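Local coordinates for protein 2-dehydropantoate 2-reductase (Enterococcus faecium, PDB 3WFI) that probably acts as an NAD-dependent D-mandelate dehydrogenase of the ketopantoate reductase family, interconverting a D-2-hydroxy acid and its 2-keto acid, at residues S13-M18 with L44-F48; V222-A226 with V238-I242; G192-L197 with M217-V222. All coordinates share one frame; numbering follows the deposited sequence.

Interaction 1. Residues S13-M18 with L44-F48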
ATOM      1  N   SER B  13      37.270  -0.682  12.739  1.00 20.59           N
ATOM      2  CA  SER B  13      38.655  -1.068  12.991  1.00 21.89           C
ATOM      3  C   SER B  13      39.637  -0.112  12.311  1.00 22.10           C
ATOM      4  O   SER B  13      40.670   0.206  12.880  1.00 24.34           O
ATOM      5  CB  SER B  13      38.908  -2.509  12.548  1.00 21.67           C
ATOM      6  OG  SER B  13      38.216  -3.430  13.386  1.00 21.84           O
ATOM      7  N   ARG B  14      39.325   0.348  11.104  1.00 23.02           N
ATOM      8  CA  ARG B  14      40.173   1.340  10.447  1.00 23.13           C
ATOM      9  C   ARG B  14      40.240   2.597  11.306  1.00 22.57           C
ATOM     10  O   ARG B  14      41.329   3.066  11.644  1.00 21.93           O
ATOM     11  CB  ARG B  14      39.646   1.728   9.063  1.00 23.68           C
ATOM     12  CG  ARG B  14      40.429   2.891   8.460  1.00 24.60           C
ATOM     13  CD  ARG B  14      39.897   3.363   7.119  1.00 25.93           C
ATOM     14  NE  ARG B  14      40.341   2.562   5.972  1.00 27.39           N
ATOM     15  CZ  ARG B  14      41.559   2.587   5.413  1.00 28.94           C
ATOM     16  NH1 ARG B  14      42.535   3.338   5.906  1.00 29.19           N
ATOM     17  NH2 ARG B  14      41.813   1.818   4.351  1.00 30.18           N
ATOM     18  N   PHE B  15      39.066   3.132  11.649  1.00 21.29           N
ATOM     19  CA  PHE B  15      38.977   4.366  12.435  1.00 21.05           C
ATOM     20  C   PHE B  15      39.682   4.205  13.782  1.00 20.81           C
ATOM     21  O   PHE B  15      40.480   5.051  14.167  1.00 21.28           O
ATOM     22  CB  PHE B  15      37.519   4.792  12.645  1.00 20.53           C
ATOM     23  CG  PHE B  15      36.954   5.624  11.522  1.00 20.82           C
ATOM     24  CD1 PHE B  15      36.854   5.103  10.237  1.00 20.78           C
ATOM     25  CD2 PHE B  15      36.484   6.912  11.754  1.00 20.69           C
ATOM     26  CE1 PHE B  15      36.337   5.848   9.204  1.00 20.76           C
ATOM     27  CE2 PHE B  15      35.959   7.671  10.718  1.00 20.36           C
ATOM     28  CZ  PHE B  15      35.883   7.130   9.440  1.00 21.13           C
ATOM     29  N   GLY B  16      39.416   3.099  14.466  1.00 21.18           N
ATOM     30  CA  GLY B  16      40.046   2.797  15.743  1.00 21.80           C
ATOM     31  C   GLY B  16      41.562   2.747  15.662  1.00 22.92           C
ATOM     32  O   GLY B  16      42.265   3.343  16.491  1.00 22.63           O
ATOM     33  N   LEU B  17      42.069   2.040  14.658  1.00 23.88           N
ATOM     34  CA  LEU B  17      43.507   1.949  14.449  1.00 23.73           C
ATOM     35  C   LEU B  17      44.141   3.307  14.151  1.00 23.38           C
ATOM     36  O   LEU B  17      45.147   3.690  14.773  1.00 22.86           O
ATOM     37  CB  LEU B  17      43.810   0.994  13.305  1.00 24.62           C
ATOM     38  CG  LEU B  17      45.300   0.732  13.109  1.00 25.77           C
ATOM     39  CD1 LEU B  17      45.901   0.057  14.337  1.00 26.58           C
ATOM     40  CD2 LEU B  17      45.510  -0.117  11.862  1.00 27.02           C
ATOM     41  N   MET B  18      43.556   4.037  13.206  1.00 22.44           N
ATOM     42  CA  MET B  18      44.122   5.309  12.796  1.00 22.04           C
ATOM     43  C   MET B  18      44.086   6.316  13.957  1.00 21.16           C
ATOM     44  O   MET B  18      45.077   6.999  14.221  1.00 19.47           O
ATOM     45  CB  MET B  18      43.422   5.843  11.560  1.00 22.44           C
ATOM     46  CG  MET B  18      43.719   5.001  10.332  1.00 23.75           C
ATOM     47  SD  MET B  18      42.781   5.475   8.886  1.00 24.64           S
ATOM     48  CE  MET B  18      43.633   6.957   8.365  1.00 24.54           C
ATOM     49  N   LEU B  44      44.542  -6.012  17.559  1.00 39.91           N
ATOM     50  CA  LEU B  44      44.012  -5.895  16.210  1.00 39.44           C
ATOM     51  C   LEU B  44      45.155  -6.000  15.207  1.00 39.57           C
ATOM     52  O   LEU B  44      46.096  -5.208  15.260  1.00 37.06           O
ATOM     53  CB  LEU B  44      43.296  -4.564  16.027  1.00 38.41           C
ATOM     54  CG  LEU B  44      42.808  -4.244  14.613  1.00 38.29           C
ATOM     55  CD1 LEU B  44      41.823  -5.301  14.140  1.00 37.49           C
ATOM     56  CD2 LEU B  44      42.181  -2.861  14.585  1.00 38.43           C
ATOM     57  N   GLN B  45      45.055  -6.963  14.290  1.00 40.39           N
ATOM     58  CA  GLN B  45      46.072  -7.165  13.259  1.00 43.68           C
ATOM     59  C   GLN B  45      45.590  -6.562  11.949  1.00 44.10           C
ATOM     60  O   GLN B  45      44.470  -6.831  11.505  1.00 45.59           O
ATOM     61  CB  GLN B  45      46.349  -8.660  13.055  1.00 45.67           C
ATOM     62  CG  GLN B  45      46.918  -9.364  14.275  1.00 47.09           C
ATOM     63  CD  GLN B  45      48.336  -8.954  14.617  1.00 48.33           C
ATOM     64  OE1 GLN B  45      49.172  -8.745  13.738  1.00 49.51           O
ATOM     65  NE2 GLN B  45      48.624  -8.869  15.910  1.00 51.14           N
ATOM     66  N   ALA B  46      46.440  -5.761  11.320  1.00 44.35           N
ATOM     67  CA  ALA B  46      46.062  -5.079  10.093  1.00 45.57           C
ATOM     68  C   ALA B  46      47.155  -5.160   9.044  1.00 46.28           C
ATOM     69  O   ALA B  46      48.341  -5.093   9.357  1.00 48.77           O
ATOM     70  CB  ALA B  46      45.719  -3.629  10.379  1.00 44.90           C
ATOM     71  N   ASN B  47      46.734  -5.329   7.797  1.00 47.79           N
ATOM     72  CA  ASN B  47      47.571  -5.024   6.660  1.00 49.48           C
ATOM     73  C   ASN B  47      47.237  -3.609   6.230  1.00 48.44           C
ATOM     74  O   ASN B  47      46.196  -3.365   5.608  1.00 46.46           O
ATOM     75  CB  ASN B  47      47.318  -5.963   5.493  1.00 50.85           C
ATOM     76  CG  ASN B  47      47.989  -5.458   4.227  1.00 51.16           C
ATOM     77  OD1 ASN B  47      49.191  -5.220   4.220  1.00 52.50           O
ATOM     78  ND2 ASN B  47      47.209  -5.212   3.184  1.00 53.59           N
ATOM     79  N   PHE B  48      48.122  -2.673   6.543  1.00 50.47           N
ATOM     80  CA  PHE B  48      47.776  -1.274   6.363  1.00 52.34           C
ATOM     81  C   PHE B  48      48.064  -0.800   4.927  1.00 55.02           C
ATOM     82  O   PHE B  48      47.162  -0.813   4.112  1.00 57.15           O
ATOM     83  CB  PHE B  48      48.373  -0.406   7.477  1.00 52.12           C
ATOM     84  CG  PHE B  48      47.576   0.843   7.748  1.00 51.58           C
ATOM     85  CD1 PHE B  48      47.140   1.163   9.029  1.00 50.34           C
ATOM     86  CD2 PHE B  48      47.235   1.688   6.703  1.00 51.88           C
ATOM     87  CE1 PHE B  48      46.413   2.324   9.251  1.00 49.86           C
ATOM     88  CE2 PHE B  48      46.503   2.840   6.922  1.00 50.35           C
ATOM     89  CZ  PHE B  48      46.091   3.160   8.194  1.00 49.38           C
TER

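Interaction 2. Residues V222-A226 with V238-I242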
ATOM      1  N   VAL B 222       7.706  11.231  -1.618  1.00 16.20           N
ATOM      2  CA  VAL B 222       8.752  12.244  -1.477  1.00 16.39           C
ATOM      3  C   VAL B 222       8.196  13.497  -0.788  1.00 16.37           C
ATOM      4  O   VAL B 222       8.870  14.118   0.031  1.00 16.01           O
ATOM      5  CB  VAL B 222       9.392  12.596  -2.834  1.00 16.58           C
ATOM      6  CG1 VAL B 222      10.286  13.814  -2.715  1.00 16.81           C
ATOM      7  CG2 VAL B 222      10.188  11.420  -3.365  1.00 16.73           C
ATOM      8  N   ASN B 223       6.946  13.845  -1.088  1.00 16.81           N
ATOM      9  CA  ASN B 223       6.324  14.988  -0.421  1.00 16.83           C
ATOM     10  C   ASN B 223       6.148  14.790   1.063  1.00 16.20           C
ATOM     11  O   ASN B 223       6.286  15.731   1.834  1.00 15.92           O
ATOM     12  CB  ASN B 223       5.010  15.373  -1.091  1.00 17.85           C
ATOM     13  CG  ASN B 223       5.221  16.380  -2.175  1.00 19.30           C
ATOM     14  OD1 ASN B 223       5.444  17.556  -1.898  1.00 21.17           O
ATOM     15  ND2 ASN B 223       5.150  15.940  -3.411  1.00 20.49           N
ATOM     16  N   GLU B 224       5.872  13.559   1.476  1.00 15.62           N
ATOM     17  CA  GLU B 224       5.799  13.242   2.896  1.00 15.18           C
ATOM     18  C   GLU B 224       7.173  13.409   3.563  1.00 15.22           C
ATOM     19  O   GLU B 224       7.287  14.063   4.601  1.00 15.38           O
ATOM     20  CB  GLU B 224       5.246  11.821   3.121  1.00 14.71           C
ATOM     21  CG  GLU B 224       3.804  11.655   2.671  1.00 14.49           C
ATOM     22  CD  GLU B 224       3.211  10.291   2.974  1.00 13.83           C
ATOM     23  OE1 GLU B 224       3.920   9.430   3.538  1.00 13.07           O
ATOM     24  OE2 GLU B 224       2.036  10.074   2.606  1.00 13.07           O
ATOM     25  N   PHE B 225       8.207  12.826   2.968  1.00 15.47           N
ATOM     26  CA  PHE B 225       9.592  13.033   3.435  1.00 15.43           C
ATOM     27  C   PHE B 225       9.923  14.531   3.561  1.00 15.92           C
ATOM     28  O   PHE B 225      10.501  14.977   4.558  1.00 15.74           O
ATOM     29  CB  PHE B 225      10.595  12.374   2.466  1.00 15.26           C
ATOM     30  CG  PHE B 225      10.842  10.904   2.718  1.00 15.50           C
ATOM     31  CD1 PHE B 225       9.867   9.953   2.449  1.00 15.47           C
ATOM     32  CD2 PHE B 225      12.090  10.463   3.193  1.00 15.70           C
ATOM     33  CE1 PHE B 225      10.111   8.598   2.654  1.00 15.22           C
ATOM     34  CE2 PHE B 225      12.338   9.114   3.402  1.00 15.41           C
ATOM     35  CZ  PHE B 225      11.349   8.181   3.121  1.00 15.55           C
ATOM     36  N   ALA B 226       9.544  15.300   2.540  1.00 16.60           N
ATOM     37  CA  ALA B 226       9.857  16.736   2.479  1.00 17.56           C
ATOM     38  C   ALA B 226       9.123  17.573   3.533  1.00 18.56           C
ATOM     39  O   ALA B 226       9.690  18.519   4.076  1.00 18.66           O
ATOM     40  CB  ALA B 226       9.565  17.264   1.096  1.00 18.03           C
ATOM     41  N   VAL B 238      11.856  19.329  -4.077  1.00 20.74           N
ATOM     42  CA  VAL B 238      11.025  18.151  -4.325  1.00 19.33           C
ATOM     43  C   VAL B 238      11.074  17.661  -5.778  1.00 19.10           C
ATOM     44  O   VAL B 238      11.304  16.471  -6.018  1.00 18.42           O
ATOM     45  CB  VAL B 238       9.582  18.343  -3.807  1.00 19.91           C
ATOM     46  CG1 VAL B 238       8.671  17.222  -4.300  1.00 19.56           C
ATOM     47  CG2 VAL B 238       9.598  18.402  -2.286  1.00 20.20           C
ATOM     48  N   PRO B 239      10.914  18.567  -6.758  1.00 19.78           N
ATOM     49  CA  PRO B 239      11.030  18.087  -8.139  1.00 19.86           C
ATOM     50  C   PRO B 239      12.363  17.385  -8.432  1.00 20.21           C
ATOM     51  O   PRO B 239      12.374  16.316  -9.063  1.00 20.18           O
ATOM     52  CB  PRO B 239      10.872  19.369  -8.975  1.00 20.61           C
ATOM     53  CG  PRO B 239      10.110  20.303  -8.110  1.00 20.65           C
ATOM     54  CD  PRO B 239      10.519  19.989  -6.696  1.00 20.05           C
ATOM     55  N   GLU B 240      13.472  17.958  -7.965  1.00 20.53           N
ATOM     56  CA  GLU B 240      14.778  17.331  -8.190  1.00 21.22           C
ATOM     57  C   GLU B 240      14.845  15.982  -7.505  1.00 20.38           C
ATOM     58  O   GLU B 240      15.265  14.992  -8.113  1.00 20.12           O
ATOM     59  CB  GLU B 240      15.921  18.222  -7.720  1.00 21.44           C
ATOM     60  CG  GLU B 240      17.295  17.783  -8.210  1.00 22.40           C
ATOM     61  CD  GLU B 240      17.867  16.551  -7.497  1.00 21.98           C
ATOM     62  OE1 GLU B 240      17.689  16.395  -6.259  1.00 21.11           O
ATOM     63  OE2 GLU B 240      18.512  15.726  -8.179  1.00 22.73           O
ATOM     64  N   VAL B 241      14.405  15.927  -6.253  1.00 19.73           N
ATOM     65  CA  VAL B 241      14.458  14.667  -5.516  1.00 20.03           C
ATOM     66  C   VAL B 241      13.616  13.587  -6.194  1.00 19.88           C
ATOM     67  O   VAL B 241      14.060  12.443  -6.321  1.00 19.11           O
ATOM     68  CB  VAL B 241      14.097  14.847  -4.032  1.00 19.91           C
ATOM     69  CG1 VAL B 241      13.966  13.498  -3.334  1.00 19.62           C
ATOM     70  CG2 VAL B 241      15.159  15.696  -3.351  1.00 20.04           C
ATOM     71  N   ILE B 242      12.422  13.958  -6.657  1.00 20.28           N
ATOM     72  CA  ILE B 242      11.576  13.051  -7.417  1.00 20.49           C
ATOM     73  C   ILE B 242      12.316  12.549  -8.666  1.00 20.97           C
ATOM     74  O   ILE B 242      12.355  11.343  -8.933  1.00 20.60           O
ATOM     75  CB  ILE B 242      10.237  13.712  -7.816  1.00 21.15           C
ATOM     76  CG1 ILE B 242       9.367  13.920  -6.576  1.00 21.05           C
ATOM     77  CG2 ILE B 242       9.486  12.846  -8.820  1.00 21.57           C
ATOM     78  CD1 ILE B 242       8.225  14.906  -6.750  1.00 21.46           C
TER

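Interaction 3. Residues G192-L197 with M217-V222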
ATOM      1  N   GLY B 192      13.171   5.148   0.408  1.00 18.97           N
ATOM      2  CA  GLY B 192      11.771   5.089   0.785  1.00 18.24           C
ATOM      3  C   GLY B 192      10.779   4.919  -0.354  1.00 18.26           C
ATOM      4  O   GLY B 192       9.571   4.877  -0.113  1.00 17.89           O
ATOM      5  N   THR B 193      11.277   4.822  -1.592  1.00 18.23           N
ATOM      6  CA  THR B 193      10.429   4.645  -2.760  1.00 18.42           C
ATOM      7  C   THR B 193      10.751   3.354  -3.491  1.00 18.70           C
ATOM      8  O   THR B 193       9.898   2.489  -3.603  1.00 18.03           O
ATOM      9  CB  THR B 193      10.510   5.840  -3.730  1.00 18.40           C
ATOM     10  OG1 THR B 193      11.878   6.150  -4.036  1.00 17.60           O
ATOM     11  CG2 THR B 193       9.855   7.052  -3.110  1.00 18.34           C
ATOM     12  N   MET B 194      11.984   3.222  -3.976  1.00 19.39           N
ATOM     13  CA  MET B 194      12.358   2.070  -4.792  1.00 20.00           C
ATOM     14  C   MET B 194      12.230   0.763  -4.022  1.00 20.23           C
ATOM     15  O   MET B 194      11.653  -0.206  -4.530  1.00 21.20           O
ATOM     16  CB  MET B 194      13.802   2.225  -5.308  1.00 20.72           C
ATOM     17  CG  MET B 194      14.025   3.401  -6.243  1.00 21.29           C
ATOM     18  SD  MET B 194      12.959   3.401  -7.713  1.00 22.08           S
ATOM     19  CE  MET B 194      11.769   4.669  -7.243  1.00 22.31           C
ATOM     20  N   ASN B 195      12.730   0.755  -2.788  1.00 18.98           N
ATOM     21  CA  ASN B 195      12.761  -0.451  -1.964  1.00 18.60           C
ATOM     22  C   ASN B 195      11.371  -1.046  -1.700  1.00 17.84           C
ATOM     23  O   ASN B 195      11.095  -2.178  -2.100  1.00 16.40           O
ATOM     24  CB  ASN B 195      13.466  -0.183  -0.639  1.00 18.76           C
ATOM     25  CG  ASN B 195      14.979  -0.293  -0.745  1.00 20.06           C
ATOM     26  OD1 ASN B 195      15.512  -1.233  -1.363  1.00 21.88           O
ATOM     27  ND2 ASN B 195      15.679   0.656  -0.138  1.00 19.12           N
ATOM     28  N   GLY B 196      10.522  -0.297  -0.995  1.00 16.61           N
ATOM     29  CA  GLY B 196       9.172  -0.762  -0.662  1.00 15.79           C
ATOM     30  C   GLY B 196       8.294  -1.096  -1.848  1.00 15.62           C
ATOM     31  O   GLY B 196       7.634  -2.146  -1.855  1.00 15.07           O
ATOM     32  N   LEU B 197       8.279  -0.216  -2.851  1.00 15.40           N
ATOM     33  CA  LEU B 197       7.422  -0.410  -4.030  1.00 16.03           C
ATOM     34  C   LEU B 197       7.824  -1.627  -4.835  1.00 16.99           C
ATOM     35  O   LEU B 197       6.964  -2.407  -5.254  1.00 17.10           O
ATOM     36  CB  LEU B 197       7.413   0.846  -4.922  1.00 15.89           C
ATOM     37  CG  LEU B 197       6.808   2.094  -4.289  1.00 15.46           C
ATOM     38  CD1 LEU B 197       7.017   3.306  -5.176  1.00 15.61           C
ATOM     39  CD2 LEU B 197       5.320   1.917  -3.953  1.00 15.35           C
ATOM     40  N   MET B 217       3.062   7.635  -7.110  1.00 15.68           N
ATOM     41  CA  MET B 217       3.398   7.008  -5.820  1.00 15.72           C
ATOM     42  C   MET B 217       4.719   7.566  -5.275  1.00 15.55           C
ATOM     43  O   MET B 217       4.834   7.884  -4.093  1.00 15.45           O
ATOM     44  CB  MET B 217       3.459   5.492  -5.972  1.00 15.64           C
ATOM     45  CG  MET B 217       2.091   4.879  -6.244  1.00 15.75           C
ATOM     46  SD  MET B 217       2.073   3.071  -6.276  1.00 15.36           S
ATOM     47  CE  MET B 217       3.025   2.754  -7.777  1.00 15.59           C
ATOM     48  N   VAL B 218       5.699   7.698  -6.158  1.00 15.92           N
ATOM     49  CA  VAL B 218       6.985   8.285  -5.799  1.00 15.98           C
ATOM     50  C   VAL B 218       6.789   9.739  -5.333  1.00 15.61           C
ATOM     51  O   VAL B 218       7.290  10.119  -4.285  1.00 14.48           O
ATOM     52  CB  VAL B 218       8.006   8.189  -6.971  1.00 16.87           C
ATOM     53  CG1 VAL B 218       9.245   9.051  -6.712  1.00 17.04           C
ATOM     54  CG2 VAL B 218       8.409   6.735  -7.195  1.00 16.77           C
ATOM     55  N   ALA B 219       6.045  10.531  -6.106  1.00 16.07           N
ATOM     56  CA  ALA B 219       5.848  11.940  -5.790  1.00 16.30           C
ATOM     57  C   ALA B 219       5.176  12.128  -4.453  1.00 16.32           C
ATOM     58  O   ALA B 219       5.560  13.016  -3.673  1.00 15.95           O
ATOM     59  CB  ALA B 219       5.042  12.633  -6.876  1.00 17.03           C
ATOM     60  N   THR B 220       4.165  11.299  -4.180  1.00 16.75           N
ATOM     61  CA  THR B 220       3.435  11.395  -2.926  1.00 16.77           C
ATOM     62  C   THR B 220       4.354  11.082  -1.747  1.00 16.42           C
ATOM     63  O   THR B 220       4.333  11.791  -0.731  1.00 16.61           O
ATOM     64  CB  THR B 220       2.209  10.451  -2.921  1.00 16.92           C
ATOM     65  OG1 THR B 220       1.364  10.759  -4.032  1.00 17.47           O
ATOM     66  CG2 THR B 220       1.399  10.597  -1.653  1.00 16.93           C
ATOM     67  N   ILE B 221       5.145  10.022  -1.868  1.00 16.00           N
ATOM     68  CA  ILE B 221       6.056   9.633  -0.789  1.00 16.02           C
ATOM     69  C   ILE B 221       7.116  10.709  -0.546  1.00 16.46           C
ATOM     70  O   ILE B 221       7.377  11.086   0.606  1.00 16.31           O
ATOM     71  CB  ILE B 221       6.712   8.258  -1.048  1.00 16.20           C
ATOM     72  CG1 ILE B 221       5.671   7.159  -0.927  1.00 16.13           C
ATOM     73  CG2 ILE B 221       7.852   7.996  -0.059  1.00 16.17           C
ATOM     74  CD1 ILE B 221       6.055   5.868  -1.638  1.00 16.65           C
ATOM     75  N   VAL B 222       7.706  11.231  -1.618  1.00 16.20           N
ATOM     76  CA  VAL B 222       8.752  12.244  -1.477  1.00 16.39           C
ATOM     77  C   VAL B 222       8.196  13.497  -0.788  1.00 16.37           C
ATOM     78  O   VAL B 222       8.870  14.118   0.031  1.00 16.01           O
ATOM     79  CB  VAL B 222       9.392  12.596  -2.834  1.00 16.58           C
ATOM     80  CG1 VAL B 222      10.286  13.814  -2.715  1.00 16.81           C
ATOM     81  CG2 VAL B 222      10.188  11.420  -3.365  1.00 16.73           C
TER

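Interaction 1. Residues S13-M18 with L44-F48
Ser13 and Leu44 mark the nearest approach of the backbones, their CA atoms 7.9 Å apart, where helix 10-21 passes over strand 44-47 at 98° with 10.3 Å between the axes of the two segments. Here Leu44 CD2 packs against Ser13 CB at 3.9 Å, while Ser13 OG turns to the carbonyl of Gly9.

Leu17 supplies the middle of the contact. With CG anti to the backbone N (chi1 -174°), the side chain reaches toward the strand, and its CD2 methyl lies 3.8 Å from Ala46 CB. The same methyl meets Phe48 CD1 at 3.5 Å, Leu17 and the phenyl group running antiparallel to one another. Met18 takes the neighbouring part of the ring, setting CG against its edge, near the ring plane, with Met18 CG 3.7 Å from Phe48 CZ; the Met18 sulfur makes an oblique Met-aromatic contact. Arg14 NH1 approaches the same ring obliquely, 4.1 Å from Phe48 CE2, with guanidinium and phenyl planes 87° apart, and also gives a weak bond to Met18 SD. Arg14 NE bonds to the carbonyl of Thr130, which helps hold the guanidinium beside the ring.

No hydrogen bond crosses between the segments; the contact is mainly apolar, with Arg14 at its margin, and is extended by Ala55 and Val53 of strand 52-55. The glycine pattern Gly7, Gly9, Gly12 runs from the loop after strand 2-6 into the start of helix 10-21, where Ala10 and Met11 bind NAD(+), as expected of the first helix of a Rossmann dinucleotide-binding fold.

Interaction 2. Residues V222-A226 with V238-I242
Val222 meets Val241 and Ile242 where helices 214-231 and 238-246 run past each other at 131°, their segment axes 10.3 Å apart. This is the buried part of the contact. Val222 CG1, anti to the backbone N (chi1 170°), is directed at the second helix and comes to 3.7 Å from Val241 CG1, the two side chains meeting at a slant. Ile242, partly exposed, closes in from beside it, its CG1 4.0 Å from Val222 CB. Val222 and Val241 are both buried, and Val241 also touches Arg186 and Cys189 of helix 180-191, so a third helix covers this flank.

One turn further along helix 214-231, Ala226 offers only a methyl, and Val238 packs against it: Val238 CG2 lies 3.6 Å from Ala226 CB, a close contact although both residues are partly exposed. The other branch of Val238 faces Asn223, whose carboxamide crosses it at about a right angle with ND2 3.9 Å from Val238 CG1. That side is looser, and Asn223 too is partly exposed. The amide is not bonded across the contact; Asn223 ND2 donates instead to the carbonyl of Ala219 on its own helix.

With no hydrogen bond between them, the segments meet mainly through aliphatic contacts, while the polar amide at the margin keeps its bond within one helix and lends the apolar surface nothing but van der Waals cover.

Interaction 3. Residues G192-L197 with M217-V222
Thr193 and Ile221 carry the centre of the contact, the CG2 methyls of the two side chains 3.8 Å apart as they lie alongside, pointing opposite ways. Thr193 CB also lies 4.1 Å from Val218 CG2, so the threonine meets two residues about one turn apart on helix 214-231. Just before it, the carbonyl of Gly192 rests against Ile221, with Gly192 O 3.6 Å from Ile221 CG2.

Met194 and Leu197 widen the patch. Met194 sets out away from the other helix, but bends at chi2 (-57°) and chi3 curl the chain back until its CE is 3.9 Å from Val218 CG2. Leu197 reaches the same valine methyl, its CD1 4.2 Å from Val218 CG2, and extends the patch to Met217, its CD2 4.2 Å from Met217 SD.

Around this layer, the polar end of Thr193 is fixed from behind: OG1, at chi1 51°, is hydrogen-bonded to the carbonyls of Cys189 and Val190, which leaves CG2 to face the apolar surface. Cys245 of helix 238-246 touches both Thr193 and Val218, and Leu208 packs on Met194 and Leu197. Tyr294 and Leu298 lie against Ile221. Farther out, Phe297 of the second subunit packs on Leu197 and Glu300 of that subunit on Met217.

All the residues that meet here are buried, and none is hydrogen-bonded across. The contact therefore rests mostly on aliphatic and thioether groups, with the Gly192 carbonyl laid against Ile221 and the one hydroxyl in its midst satisfied by backbone carbonyls, and it continues directly into the dimer interface.

In the fold
Interactions 2 and 3 belong to one helical core in the C-terminal part of the chain, their centres 10 Å apart. Both use helix 214-231 and share Val222; Phe225 CZ also packs on Gly192 CA at 3.9 Å, and Ile242 CD1 on Ala219 CB. Interaction 1 lies across the chain's centre in the N-terminal nucleotide-binding part, its nearest atoms about 24 Å from interaction 2 and about 23 Å from interaction 3. Its Arg14 side chain is about 4 Å from those of Met11 and Ala131, which bind NAD(+). In the C-terminal part, the side chain of Glu273, which also binds NAD(+), is about 10 Å from Gly192, whereas interaction 2 stands away from the site.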